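SusD superfamily protein (Bacteroides vulgatus, PDB 3MYV) probably binds polysaccharide at the bacterial outer membrane, as a SusD-like lipoprotein partner in glycan uptake. Local coordinates at residues A[13-17]-A[105-109]; A[114-118]-A[166-171]; A[132-136]-A[201-205]; A[193-197]-A[212-216]; A[402-408]-A[421-425]. All blocks are in the same frame, centred on the assembly; numbering follows the deposited sequence.

Contact 1 (A[13-17]-A[105-109]); sequences VTDVD and KLNAL
Val13 and Val16, about one turn apart on helix 13-27, fit against Leu106 and Leu109 of helix 103-128, and this apolar patch is the tight half of the contact. The two branches of Val13 are divided between neighbours: with CG1 opposite the backbone N (chi1 168°), that methyl lies 4.0 Å from Leu109 CD1, while CG2 reaches Leu106 CB at 3.9 Å. Val16 splits in the same manner, its CG1 sliding past Leu109 in the opposite direction and its CG2 meeting Leu106 CD1 at 4.0 Å, roughly at a right angle. Leu109 thus becomes the centre of the patch. Its CD1 also rests 3.8 Å from Val13 O, and its CD2 lies 3.5 Å from Asp17 OD1. Ile93 of helix 77-94 touches Val16 and Leu106, and Ile98 touches both valines.

The other half is looser and wetter. Lys105, fully extended, crosses Val13 at a slant, CD against CG1, and its NZ ends 3.5 Å from Asp17 OD2, a long salt bridge whose hydrogen bond is weak. The ammonium gives a shorter bond, 2.6 Å, from Lys105 NZ to a water that also joins Thr14 OG1. Asp17 OD1 has a salt bridge of its own with Arg186, so two cations flank one carboxylate and would be expected to stabilise its charge. With short axes 10.0 Å apart and running at 24°, these are nearly parallel helices packed through a small apolar patch, consistent with the TPR-like helical framework of SusD proteins.

Contact 2 (A[114-118]-A[166-171]); sequences MAVIA and FIIETL
A chi1 of -63° turns the two branches of Thr170 to different tasks: CG2, opposite the backbone N, faces helix 103-128, while OG1 bends back onto its own helix and bonds Phe166 O at 2.7 Å. The helices run antiparallel, 160° apart with short axes 8.9 Å from each other, in the buried core of the TPR-like helical part of this SusD-family protein. Small residues let them close in, the CA atoms of Ala118 and Ile167 being 4.9 Å apart. Met114, present as selenomethionine, flanks the threonine: its CB lies 3.7 Å from Thr170 CG2, and a bend at chi3 brings CE to Thr170 O. Leu171 spreads its methyls over two alanines, CD1 on Ala115 and CD2 on Ala118 CB at 4.2 Å. At the other flank, Ile117 CG2 touches the edge of the Phe166 ring near its plane, 3.8 Å from CZ, and Leu83, Ala86 and Leu90 of helix 77-94 back the isoleucine. Thr170 OG1 lies over one face of that ring, toward its rim. Phe166 O takes two donors from opposite faces of its plane, the backbone N of Thr170 and, from 36° out of that plane, Thr170 OG1.

Contact 3 (A[132-136]-A[201-205]); sequences YTKDK and LYHDD
Tyr132 and His203 meet ring to ring, their planes tilted by 43° and their centroids 4.2 Å apart, so that the imidazole leans over the phenol obliquely. His203 CD2 sits above the centre of the tyrosine ring, and NE2 comes within 3.4 Å of Tyr132 CZ. Lys136 CA lies over the opposite face, nearer the rim. The backbone joins in as well, with His203 O 3.3 Å from Tyr132 CE2. Beside the rings, Thr133 CG2 packs 3.8 Å from Tyr202 O and also touches the carboxylate carbon of Asp204.

Two waters bridge this first shell. One accepts from Thr133 N and donates to Tyr202 O at 2.8 Å; the other accepts from Lys136 NZ at 2.6 Å and donates to Asp204 OD2, linking two opposite charges too far apart for a salt bridge. Segment 201-205 runs from the last residues of helix 189-202 into the tight turn before helix 206-223, where Asp204, with positive phi, ends the first helix in a Schellman motif; such short inter-helix turns are regular features of TPR-like helical arrays.

The second shell fixes the rings. His203 ND1 donates to Asp205 OD2 at 2.7 Å, nearly straight (168°) and in the imidazole plane, although the oxygen is approached from above the carboxylate plane; this bond sets the rotation of the imidazole. Tyr164, on helix 160-177, meets both rings, more nearly parallel to His203 than to Tyr132. Farther out, Thr133 OG1 bonds Arg403 O, and the guanidinium of Arg403 makes a cation-pi contact with Tyr202.

Contact 4 (A[193-197]-A[212-216]); sequences RALLA and LADQL
The guanidinium of Arg193 carries Leu216 CD1 over one face, displaced toward the rim and 3.7 Å from NH1, and has Gln215 CG at its edge, close to its plane and 3.8 Å from NH2. The Gln215 amide is nearly coplanar with it, their planes only 9° apart. These groups join helices 189-202 and 206-223, successive in the chain and packed as an antiparallel helical hairpin (153°, short axes 9.5 Å apart), consistent with the TPR-like helical arrays of SusD proteins. A bend at chi3 (70°) curls the arginine alongside the second helix, past Leu216 in the opposite sense. Its charge is met by Asp219: NH1 makes a salt bridge with OD2, while Gln215 NE2 bonds OD1 of the same carboxylate, which ties the two flat groups together. Val175 of helix 160-177 also touches this buried arginine.

Leu212 fills the next turn. Its CD1 leans obliquely on the guanidinium, and its CD2 is pressed into the first helix, 3.5 Å from Arg193 O and 3.7 Å from Leu196 CG, the two leucines crossing at about a right angle. Ala197 CB lies 4.1 Å from Leu212 CD2. At the other end Leu216 CD2 lies against the backbone of the first helix, 3.4 Å from Ala194 CA and 3.7 Å from Ala194 CB.

Contact 5 (A[402-408]-A[421-425]); sequences LRNGKTI and EEVDW
The indole of Trp425 lies flat against Gly405, whose CA stands 3.6 Å from the centroid of the Trp425 six-membered ring and 14° off its normal, a CH-pi contact. Gly405 has positive phi and is the C-prime residue of the Schellman motif ending helix 397-403, from which the chain enters a two-stranded antiparallel ribbon, 408-409 with 422-423. A chi1 of 64° swings the indole onto that helix end, with Trp425 CE3 3.2 Å from Leu402 O and Arg403 O near its edge. On the same ring face as Gly405 sits a water that donates 2.8 Å to Lys406 O.

Farther on, Thr407 and Asp424 lie side by side and point the same way, a water joining Thr407 OG1 (2.7 Å) to Asp424 OD2, while Asp424 OD1 bonds the backbone of Asp426. The Thr407 and Glu422 side chains meet at a slant, Thr407 CG2 3.8 Å from Glu422 CB. Ile408 and Val423 leave from one face of the ribbon, and their side chains pack together there, with Phe63 touching the valine. This hydrogen-bonded pair is closed from both directions: Ile408 N to Val423 O at 2.7 Å, and Val423 N to Ile408 O at 3.0 Å.

How the contacts relate
Contacts 1, 2 and 4 join helices of the TPR-like core, contact 3 joins the short helix at 132-135 to the end of helix 189-202 and the turn after it, and contact 5 holds the C-terminal ribbon. Helix 103-128 serves contacts 1 and 2, whose centres are about 18 Å apart; helix 189-202 serves contacts 3 and 4. Contact 2 touches both of these: Ile168 packs on His203, and Leu171 on Leu195 and Leu196. Along the chain contact 3 interleaves with contacts 2 and 4; contact 5 closes last. The centres of contacts 1 and 5 are about 42 Å apart. Contact 3 also touches contact 5, where Lys134 NZ bonds Trp425 O, joining ribbon and helical array.

Contact 1 (A[13-17]-A[105-109])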
# COMPACT_ATOMS: atom_id res chain seq x y z
N VAL A 13 14.18 -8.34 -26.29
CA VAL A 13 13.05 -8.43 -25.37
C VAL A 13 13.45 -9.09 -24.03
O VAL A 13 12.97 -8.69 -22.96
CB VAL A 13 11.86 -9.18 -26.03
CG1 VAL A 13 10.80 -9.54 -25.01
CG2 VAL A 13 11.26 -8.31 -27.16
N THR A 14 14.36 -10.06 -24.08
CA THR A 14 14.90 -10.66 -22.86
C THR A 14 15.63 -9.60 -22.00
O THR A 14 15.40 -9.51 -20.80
CB THR A 14 15.78 -11.87 -23.17
OG1 THR A 14 14.94 -12.94 -23.64
CG2 THR A 14 16.53 -12.37 -21.94
N ASP A 15 16.45 -8.76 -22.63
CA ASP A 15 17.08 -7.66 -21.91
C ASP A 15 16.02 -6.80 -21.24
O ASP A 15 16.23 -6.35 -20.11
CB ASP A 15 17.93 -6.76 -22.83
CG ASP A 15 19.15 -7.46 -23.38
OD1 ASP A 15 19.64 -8.42 -22.76
OD2 ASP A 15 19.62 -7.03 -24.45
N VAL A 16 14.91 -6.54 -21.94
CA VAL A 16 13.86 -5.70 -21.38
C VAL A 16 13.23 -6.38 -20.17
O VAL A 16 13.01 -5.72 -19.14
CB VAL A 16 12.77 -5.30 -22.39
CG1 VAL A 16 11.67 -4.50 -21.69
CG2 VAL A 16 13.43 -4.46 -23.55
N ASP A 17 12.97 -7.68 -20.28
CA ASP A 17 12.36 -8.45 -19.18
C ASP A 17 13.25 -8.35 -17.94
O ASP A 17 12.76 -8.13 -16.82
CB ASP A 17 12.12 -9.90 -19.62
CG ASP A 17 11.30 -10.70 -18.63
OD1 ASP A 17 10.49 -10.11 -17.89
OD2 ASP A 17 11.43 -11.95 -18.60
N LYS A 105 4.97 -9.71 -26.23
CA LYS A 105 5.63 -9.68 -24.94
C LYS A 105 6.27 -8.31 -24.66
O LYS A 105 6.18 -7.81 -23.54
CB LYS A 105 6.67 -10.80 -24.82
CG LYS A 105 7.28 -10.87 -23.43
CD LYS A 105 8.27 -12.01 -23.24
CE LYS A 105 8.84 -11.96 -21.82
NZ LYS A 105 9.97 -12.91 -21.60
N LEU A 106 6.89 -7.70 -25.67
CA LEU A 106 7.49 -6.37 -25.49
C LEU A 106 6.42 -5.37 -25.07
O LEU A 106 6.66 -4.54 -24.22
CB LEU A 106 8.22 -5.88 -26.76
CG LEU A 106 8.92 -4.51 -26.66
CD1 LEU A 106 9.94 -4.53 -25.55
CD2 LEU A 106 9.57 -4.11 -28.01
N ASN A 107 5.25 -5.48 -25.68
CA ASN A 107 4.12 -4.62 -25.35
C ASN A 107 3.67 -4.85 -23.90
O ASN A 107 3.33 -3.90 -23.20
CB ASN A 107 2.96 -4.84 -26.32
CG ASN A 107 2.38 -3.54 -26.84
OD1 ASN A 107 3.02 -2.49 -26.77
ND2 ASN A 107 1.17 -3.61 -27.38
N ALA A 108 3.64 -6.12 -23.48
CA ALA A 108 3.29 -6.47 -22.09
C ALA A 108 4.30 -5.86 -21.11
O ALA A 108 3.93 -5.31 -20.05
CB ALA A 108 3.25 -7.99 -21.94
N LEU A 109 5.57 -5.95 -21.46
CA LEU A 109 6.64 -5.38 -20.63
C LEU A 109 6.56 -3.85 -20.58
O LEU A 109 6.78 -3.25 -19.52
CB LEU A 109 8.00 -5.87 -21.11
CG LEU A 109 8.28 -7.35 -20.85
CD1 LEU A 109 9.53 -7.83 -21.64
CD2 LEU A 109 8.45 -7.62 -19.36
O HOH W 1 11.78 -12.50 -23.37

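Contact 2 (A[114-118]-A[166-171])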
# COMPACT_ATOMS: atom_id res chain seq x y z
N MSE A 114 5.01 0.82 -17.22
CA MSE A 114 4.13 1.94 -16.94
C MSE A 114 3.38 1.73 -15.63
O MSE A 114 3.13 2.69 -14.92
CB MSE A 114 3.16 2.19 -18.09
CG MSE A 114 3.84 2.61 -19.40
SE MSE A 114 2.62 2.56 -20.92
CE MSE A 114 1.51 4.03 -20.45
N ALA A 115 2.98 0.49 -15.33
CA ALA A 115 2.30 0.19 -14.05
C ALA A 115 3.23 0.49 -12.85
O ALA A 115 2.81 1.07 -11.85
CB ALA A 115 1.82 -1.29 -14.03
N VAL A 116 4.49 0.07 -12.96
CA VAL A 116 5.53 0.40 -11.96
C VAL A 116 5.66 1.92 -11.76
O VAL A 116 5.63 2.42 -10.63
CB VAL A 116 6.88 -0.28 -12.28
CG1 VAL A 116 7.97 0.17 -11.28
CG2 VAL A 116 6.75 -1.84 -12.27
N ILE A 117 5.71 2.66 -12.85
CA ILE A 117 5.80 4.12 -12.79
C ILE A 117 4.60 4.72 -12.07
O ILE A 117 4.74 5.57 -11.19
CB ILE A 117 5.94 4.71 -14.23
CG1 ILE A 117 7.35 4.40 -14.76
CG2 ILE A 117 5.57 6.21 -14.27
CD1 ILE A 117 7.54 4.58 -16.31
N ALA A 118 3.41 4.23 -12.40
CA ALA A 118 2.20 4.70 -11.76
C ALA A 118 2.20 4.41 -10.25
O ALA A 118 1.87 5.26 -9.47
CB ALA A 118 0.95 4.05 -12.45
N PHE A 166 -1.84 12.15 -14.46
CA PHE A 166 -0.82 11.33 -15.09
C PHE A 166 -0.88 9.85 -14.69
O PHE A 166 -0.78 8.96 -15.54
CB PHE A 166 0.58 11.87 -14.75
CG PHE A 166 1.69 10.91 -15.10
CD1 PHE A 166 2.05 10.71 -16.42
CD2 PHE A 166 2.36 10.23 -14.11
CE1 PHE A 166 3.03 9.81 -16.77
CE2 PHE A 166 3.39 9.34 -14.44
CZ PHE A 166 3.72 9.13 -15.76
N ILE A 167 -1.00 9.60 -13.39
CA ILE A 167 -1.06 8.25 -12.86
C ILE A 167 -2.23 7.46 -13.48
O ILE A 167 -2.08 6.31 -13.91
CB ILE A 167 -1.17 8.28 -11.30
CG1 ILE A 167 0.15 8.72 -10.68
CG2 ILE A 167 -1.57 6.93 -10.75
CD1 ILE A 167 -0.01 9.40 -9.27
N ILE A 168 -3.40 8.08 -13.53
CA ILE A 168 -4.59 7.37 -14.03
C ILE A 168 -4.49 7.06 -15.53
O ILE A 168 -4.74 5.93 -15.97
CB ILE A 168 -5.88 8.13 -13.66
CG1 ILE A 168 -6.13 8.02 -12.13
CG2 ILE A 168 -7.08 7.58 -14.47
CD1 ILE A 168 -7.03 9.12 -11.53
N GLU A 169 -4.08 8.05 -16.31
CA GLU A 169 -3.90 7.89 -17.77
C GLU A 169 -2.87 6.82 -18.07
O GLU A 169 -3.03 6.02 -18.98
CB GLU A 169 -3.44 9.20 -18.42
CG GLU A 169 -4.54 10.10 -18.89
CD GLU A 169 -4.02 11.38 -19.56
OE1 GLU A 169 -2.94 11.34 -20.22
OE2 GLU A 169 -4.69 12.42 -19.41
N THR A 170 -1.78 6.85 -17.31
CA THR A 170 -0.72 5.86 -17.45
C THR A 170 -1.21 4.44 -17.17
O THR A 170 -0.96 3.52 -17.95
CB THR A 170 0.43 6.21 -16.51
OG1 THR A 170 0.96 7.47 -16.91
CG2 THR A 170 1.52 5.16 -16.58
N LEU A 171 -1.93 4.28 -16.07
CA LEU A 171 -2.40 2.96 -15.68
C LEU A 171 -3.54 2.48 -16.59
O LEU A 171 -3.57 1.32 -16.95
CB LEU A 171 -2.77 2.99 -14.19
CG LEU A 171 -2.73 1.76 -13.32
CD1 LEU A 171 -1.55 0.84 -13.57
CD2 LEU A 171 -2.81 2.27 -11.88

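Contact 3 (A[132-136]-A[201-205])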
# COMPACT_ATOMS: atom_id res chain seq x y z
N TYR A 132 -5.74 13.95 -2.08
CA TYR A 132 -6.49 14.55 -3.17
C TYR A 132 -7.84 15.07 -2.73
O TYR A 132 -8.26 16.17 -3.13
CB TYR A 132 -6.68 13.57 -4.33
CG TYR A 132 -7.52 14.17 -5.43
CD1 TYR A 132 -6.95 14.96 -6.41
CD2 TYR A 132 -8.92 14.00 -5.46
CE1 TYR A 132 -7.69 15.52 -7.40
CE2 TYR A 132 -9.67 14.58 -6.45
CZ TYR A 132 -9.06 15.34 -7.42
OH TYR A 132 -9.81 15.94 -8.41
N THR A 133 -8.53 14.26 -1.91
CA THR A 133 -9.89 14.57 -1.50
C THR A 133 -9.97 15.77 -0.56
O THR A 133 -11.03 16.32 -0.39
CB THR A 133 -10.57 13.33 -0.86
OG1 THR A 133 -9.65 12.70 0.04
CG2 THR A 133 -10.97 12.35 -1.94
N LYS A 134 -8.85 16.24 -0.00
CA LYS A 134 -8.90 17.48 0.83
C LYS A 134 -9.32 18.73 0.04
O LYS A 134 -10.09 19.58 0.54
CB LYS A 134 -7.55 17.75 1.51
CG LYS A 134 -7.59 18.95 2.46
CD LYS A 134 -6.25 19.18 3.12
CE LYS A 134 -6.36 20.26 4.16
NZ LYS A 134 -5.01 20.59 4.71
N ASP A 135 -8.85 18.82 -1.19
CA ASP A 135 -8.80 20.09 -1.89
C ASP A 135 -8.73 19.92 -3.40
O ASP A 135 -8.15 20.76 -4.10
CB ASP A 135 -7.57 20.85 -1.38
CG ASP A 135 -6.26 20.15 -1.74
OD1 ASP A 135 -6.30 19.03 -2.30
OD2 ASP A 135 -5.20 20.75 -1.49
N LYS A 136 -9.33 18.85 -3.91
CA LYS A 136 -9.27 18.51 -5.33
C LYS A 136 -7.83 18.54 -5.85
O LYS A 136 -7.57 18.97 -6.98
CB LYS A 136 -10.19 19.43 -6.15
CG LYS A 136 -11.69 19.22 -5.89
CD LYS A 136 -12.20 18.01 -6.65
CE LYS A 136 -13.68 17.69 -6.38
NZ LYS A 136 -13.93 16.20 -6.55
N LEU A 201 -10.52 5.40 -6.52
CA LEU A 201 -11.17 5.64 -5.21
C LEU A 201 -10.51 6.79 -4.45
O LEU A 201 -11.19 7.70 -3.95
CB LEU A 201 -11.15 4.35 -4.36
CG LEU A 201 -11.92 4.36 -3.03
CD1 LEU A 201 -13.42 4.29 -3.31
CD2 LEU A 201 -11.48 3.21 -2.07
N TYR A 202 -9.18 6.76 -4.40
CA TYR A 202 -8.42 7.84 -3.81
C TYR A 202 -8.67 9.18 -4.53
O TYR A 202 -8.57 10.23 -3.92
CB TYR A 202 -6.93 7.56 -3.84
CG TYR A 202 -6.37 6.73 -2.69
CD1 TYR A 202 -6.77 5.42 -2.47
CD2 TYR A 202 -5.38 7.26 -1.87
CE1 TYR A 202 -6.23 4.67 -1.45
CE2 TYR A 202 -4.81 6.51 -0.86
CZ TYR A 202 -5.24 5.22 -0.66
OH TYR A 202 -4.70 4.49 0.36
N HIS A 203 -8.96 9.11 -5.83
CA HIS A 203 -9.25 10.28 -6.65
C HIS A 203 -10.73 10.75 -6.61
O HIS A 203 -11.09 11.72 -7.28
CB HIS A 203 -8.82 10.00 -8.09
CG HIS A 203 -8.65 11.23 -8.94
ND1 HIS A 203 -9.31 11.40 -10.14
CD2 HIS A 203 -7.88 12.33 -8.77
CE1 HIS A 203 -8.97 12.56 -10.67
NE2 HIS A 203 -8.09 13.15 -9.86
N ASP A 204 -11.55 10.11 -5.78
CA ASP A 204 -13.00 10.38 -5.67
C ASP A 204 -13.78 10.04 -6.95
O ASP A 204 -14.90 10.54 -7.14
CB ASP A 204 -13.28 11.85 -5.28
CG ASP A 204 -14.24 11.99 -4.08
OD1 ASP A 204 -14.80 10.98 -3.59
OD2 ASP A 204 -14.43 13.13 -3.63
N ASP A 205 -13.23 9.21 -7.82
CA ASP A 205 -13.93 8.76 -9.01
C ASP A 205 -14.70 7.49 -8.59
O ASP A 205 -14.38 6.39 -9.00
CB ASP A 205 -12.97 8.42 -10.15
CG ASP A 205 -12.21 9.61 -10.69
OD1 ASP A 205 -12.78 10.71 -10.87
OD2 ASP A 205 -11.00 9.40 -10.97
O HOH W 2 -7.61 11.35 -1.49
O HOH W 3 -12.89 15.30 -4.35

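Contact 4 (A[193-197]-A[212-216])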
# COMPACT_ATOMS: atom_id res chain seq x y z
N ARG A 193 -5.16 -3.52 -12.78
CA ARG A 193 -6.56 -3.10 -12.64
C ARG A 193 -6.93 -2.93 -11.16
O ARG A 193 -7.65 -2.00 -10.81
CB ARG A 193 -7.52 -4.11 -13.31
CG ARG A 193 -7.30 -4.23 -14.84
CD ARG A 193 -8.04 -5.44 -15.39
NE ARG A 193 -9.49 -5.25 -15.36
CZ ARG A 193 -10.38 -6.23 -15.40
NH1 ARG A 193 -10.00 -7.52 -15.37
NH2 ARG A 193 -11.66 -5.92 -15.43
N ALA A 194 -6.43 -3.80 -10.28
CA ALA A 194 -6.70 -3.65 -8.86
C ALA A 194 -6.14 -2.30 -8.36
O ALA A 194 -6.81 -1.57 -7.62
CB ALA A 194 -6.13 -4.85 -8.05
N LEU A 195 -4.91 -1.98 -8.77
CA LEU A 195 -4.27 -0.74 -8.36
C LEU A 195 -5.06 0.48 -8.88
O LEU A 195 -5.28 1.46 -8.15
CB LEU A 195 -2.80 -0.70 -8.85
CG LEU A 195 -1.97 0.54 -8.55
CD1 LEU A 195 -1.93 0.87 -7.07
CD2 LEU A 195 -0.54 0.42 -9.11
N LEU A 196 -5.47 0.41 -10.14
CA LEU A 196 -6.28 1.47 -10.78
C LEU A 196 -7.61 1.69 -10.05
O LEU A 196 -8.05 2.83 -9.91
CB LEU A 196 -6.53 1.12 -12.26
CG LEU A 196 -7.29 2.15 -13.10
CD1 LEU A 196 -6.59 3.51 -13.00
CD2 LEU A 196 -7.46 1.73 -14.56
N ALA A 197 -8.27 0.60 -9.61
CA ALA A 197 -9.51 0.76 -8.84
C ALA A 197 -9.21 1.52 -7.55
O ALA A 197 -9.99 2.40 -7.17
CB ALA A 197 -10.17 -0.57 -8.54
N LEU A 212 -14.98 -0.69 -12.08
CA LEU A 212 -13.75 -1.46 -12.28
C LEU A 212 -13.63 -2.57 -11.25
O LEU A 212 -13.30 -3.72 -11.59
CB LEU A 212 -12.51 -0.56 -12.27
CG LEU A 212 -11.15 -1.27 -12.50
CD1 LEU A 212 -11.17 -2.17 -13.74
CD2 LEU A 212 -10.03 -0.26 -12.63
N ALA A 213 -13.87 -2.23 -9.98
CA ALA A 213 -13.72 -3.23 -8.89
C ALA A 213 -14.71 -4.36 -9.11
O ALA A 213 -14.38 -5.53 -8.99
CB ALA A 213 -13.93 -2.59 -7.50
N ASP A 214 -15.93 -3.99 -9.47
CA ASP A 214 -16.99 -4.97 -9.77
C ASP A 214 -16.58 -5.90 -10.92
O ASP A 214 -16.76 -7.12 -10.83
CB ASP A 214 -18.28 -4.20 -10.10
CG ASP A 214 -19.43 -5.13 -10.50
OD1 ASP A 214 -19.92 -5.92 -9.66
OD2 ASP A 214 -19.82 -5.07 -11.67
N GLN A 215 -16.05 -5.34 -12.01
CA GLN A 215 -15.75 -6.16 -13.18
C GLN A 215 -14.55 -7.05 -12.90
O GLN A 215 -14.49 -8.18 -13.39
CB GLN A 215 -15.47 -5.31 -14.43
CG GLN A 215 -15.40 -6.15 -15.71
CD GLN A 215 -16.69 -6.89 -15.99
OE1 GLN A 215 -17.76 -6.28 -16.11
NE2 GLN A 215 -16.62 -8.21 -16.08
N LEU A 216 -13.60 -6.53 -12.12
CA LEU A 216 -12.40 -7.28 -11.76
C LEU A 216 -12.77 -8.49 -10.90
O LEU A 216 -12.23 -9.59 -11.09
CB LEU A 216 -11.41 -6.34 -11.00
CG LEU A 216 -10.06 -6.90 -10.55
CD1 LEU A 216 -9.31 -7.48 -11.73
CD2 LEU A 216 -9.19 -5.81 -9.85

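Contact 5 (A[402-408]-A[421-425])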
# COMPACT_ATOMS: atom_id res chain seq x y z
N LEU A 402 -7.44 9.20 6.50
CA LEU A 402 -7.14 10.60 6.16
C LEU A 402 -7.83 11.01 4.85
O LEU A 402 -8.36 12.10 4.78
CB LEU A 402 -5.64 10.89 6.13
CG LEU A 402 -5.34 12.05 7.08
CD1 LEU A 402 -5.85 11.73 8.46
CD2 LEU A 402 -3.86 12.41 7.14
N ARG A 403 -7.87 10.12 3.85
CA ARG A 403 -8.49 10.48 2.55
C ARG A 403 -10.00 10.62 2.65
O ARG A 403 -10.61 11.22 1.78
CB ARG A 403 -8.12 9.47 1.44
CG ARG A 403 -8.80 8.08 1.57
CD ARG A 403 -8.26 7.09 0.54
NE ARG A 403 -8.65 5.74 0.91
CZ ARG A 403 -9.89 5.26 0.81
NH1 ARG A 403 -10.87 5.99 0.27
NH2 ARG A 403 -10.14 4.04 1.21
N ASN A 404 -10.60 10.05 3.70
CA ASN A 404 -12.01 10.27 3.96
C ASN A 404 -12.29 11.39 4.95
O ASN A 404 -13.38 11.48 5.50
CB ASN A 404 -12.64 8.98 4.48
CG ASN A 404 -12.97 8.04 3.36
OD1 ASN A 404 -13.86 8.35 2.56
ND2 ASN A 404 -12.24 6.94 3.24
N GLY A 405 -11.29 12.23 5.19
CA GLY A 405 -11.44 13.37 6.06
C GLY A 405 -11.73 13.03 7.51
O GLY A 405 -12.31 13.85 8.24
N LYS A 406 -11.29 11.86 7.96
CA LYS A 406 -11.50 11.46 9.35
C LYS A 406 -10.39 11.95 10.27
O LYS A 406 -9.27 12.23 9.83
CB LYS A 406 -11.61 9.94 9.48
CG LYS A 406 -12.67 9.28 8.59
CD LYS A 406 -14.10 9.73 8.98
CE LYS A 406 -15.12 9.04 8.11
NZ LYS A 406 -16.52 9.41 8.56
N THR A 407 -10.69 12.02 11.57
CA THR A 407 -9.66 12.28 12.58
C THR A 407 -9.22 10.92 13.12
O THR A 407 -10.06 10.13 13.56
CB THR A 407 -10.21 13.10 13.74
OG1 THR A 407 -10.73 14.31 13.22
CG2 THR A 407 -9.12 13.39 14.78
N ILE A 408 -7.93 10.65 13.04
CA ILE A 408 -7.35 9.42 13.59
C ILE A 408 -7.14 9.67 15.09
O ILE A 408 -6.43 10.61 15.47
CB ILE A 408 -6.02 9.04 12.90
CG1 ILE A 408 -6.19 9.00 11.37
CG2 ILE A 408 -5.55 7.65 13.38
CD1 ILE A 408 -4.92 8.85 10.62
N GLU A 421 -2.28 12.56 19.47
CA GLU A 421 -3.53 11.87 19.79
C GLU A 421 -4.65 12.06 18.78
O GLU A 421 -5.59 11.27 18.72
CB GLU A 421 -4.03 12.29 21.18
CG GLU A 421 -3.11 11.86 22.31
CD GLU A 421 -3.69 12.11 23.68
OE1 GLU A 421 -4.72 12.80 23.80
OE2 GLU A 421 -3.12 11.59 24.64
N GLU A 422 -4.60 13.15 18.02
CA GLU A 422 -5.56 13.39 16.95
C GLU A 422 -4.81 13.83 15.71
O GLU A 422 -4.05 14.80 15.75
CB GLU A 422 -6.59 14.45 17.36
CG GLU A 422 -7.44 13.99 18.52
CD GLU A 422 -8.65 14.87 18.79
OE1 GLU A 422 -8.69 16.03 18.34
OE2 GLU A 422 -9.58 14.39 19.47
N VAL A 423 -4.98 13.09 14.62
CA VAL A 423 -4.33 13.40 13.35
C VAL A 423 -5.40 13.49 12.26
O VAL A 423 -6.24 12.59 12.13
CB VAL A 423 -3.29 12.34 12.98
CG1 VAL A 423 -2.79 12.54 11.53
CG2 VAL A 423 -2.13 12.39 14.00
N ASP A 424 -5.39 14.58 11.50
CA ASP A 424 -6.31 14.73 10.39
C ASP A 424 -5.56 15.40 9.26
O ASP A 424 -4.36 15.63 9.38
CB ASP A 424 -7.57 15.50 10.81
CG ASP A 424 -7.31 16.93 11.14
OD1 ASP A 424 -6.25 17.50 10.80
OD2 ASP A 424 -8.23 17.50 11.75
N TRP A 425 -6.25 15.73 8.18
CA TRP A 425 -5.56 16.25 7.01
C TRP A 425 -5.11 17.72 7.12
O TRP A 425 -4.60 18.29 6.16
CB TRP A 425 -6.36 15.95 5.74
CG TRP A 425 -7.70 16.58 5.59
CD1 TRP A 425 -8.14 17.73 6.19
CD2 TRP A 425 -8.77 16.14 4.74
NE1 TRP A 425 -9.43 18.01 5.79
CE2 TRP A 425 -9.83 17.06 4.88
CE3 TRP A 425 -8.92 15.07 3.84
CZ2 TRP A 425 -11.04 16.92 4.19
CZ3 TRP A 425 -10.14 14.94 3.15
CH2 TRP A 425 -11.18 15.85 3.34
O HOH W 4 -8.47 13.88 7.69
O HOH W 5 -9.80 16.70 14.03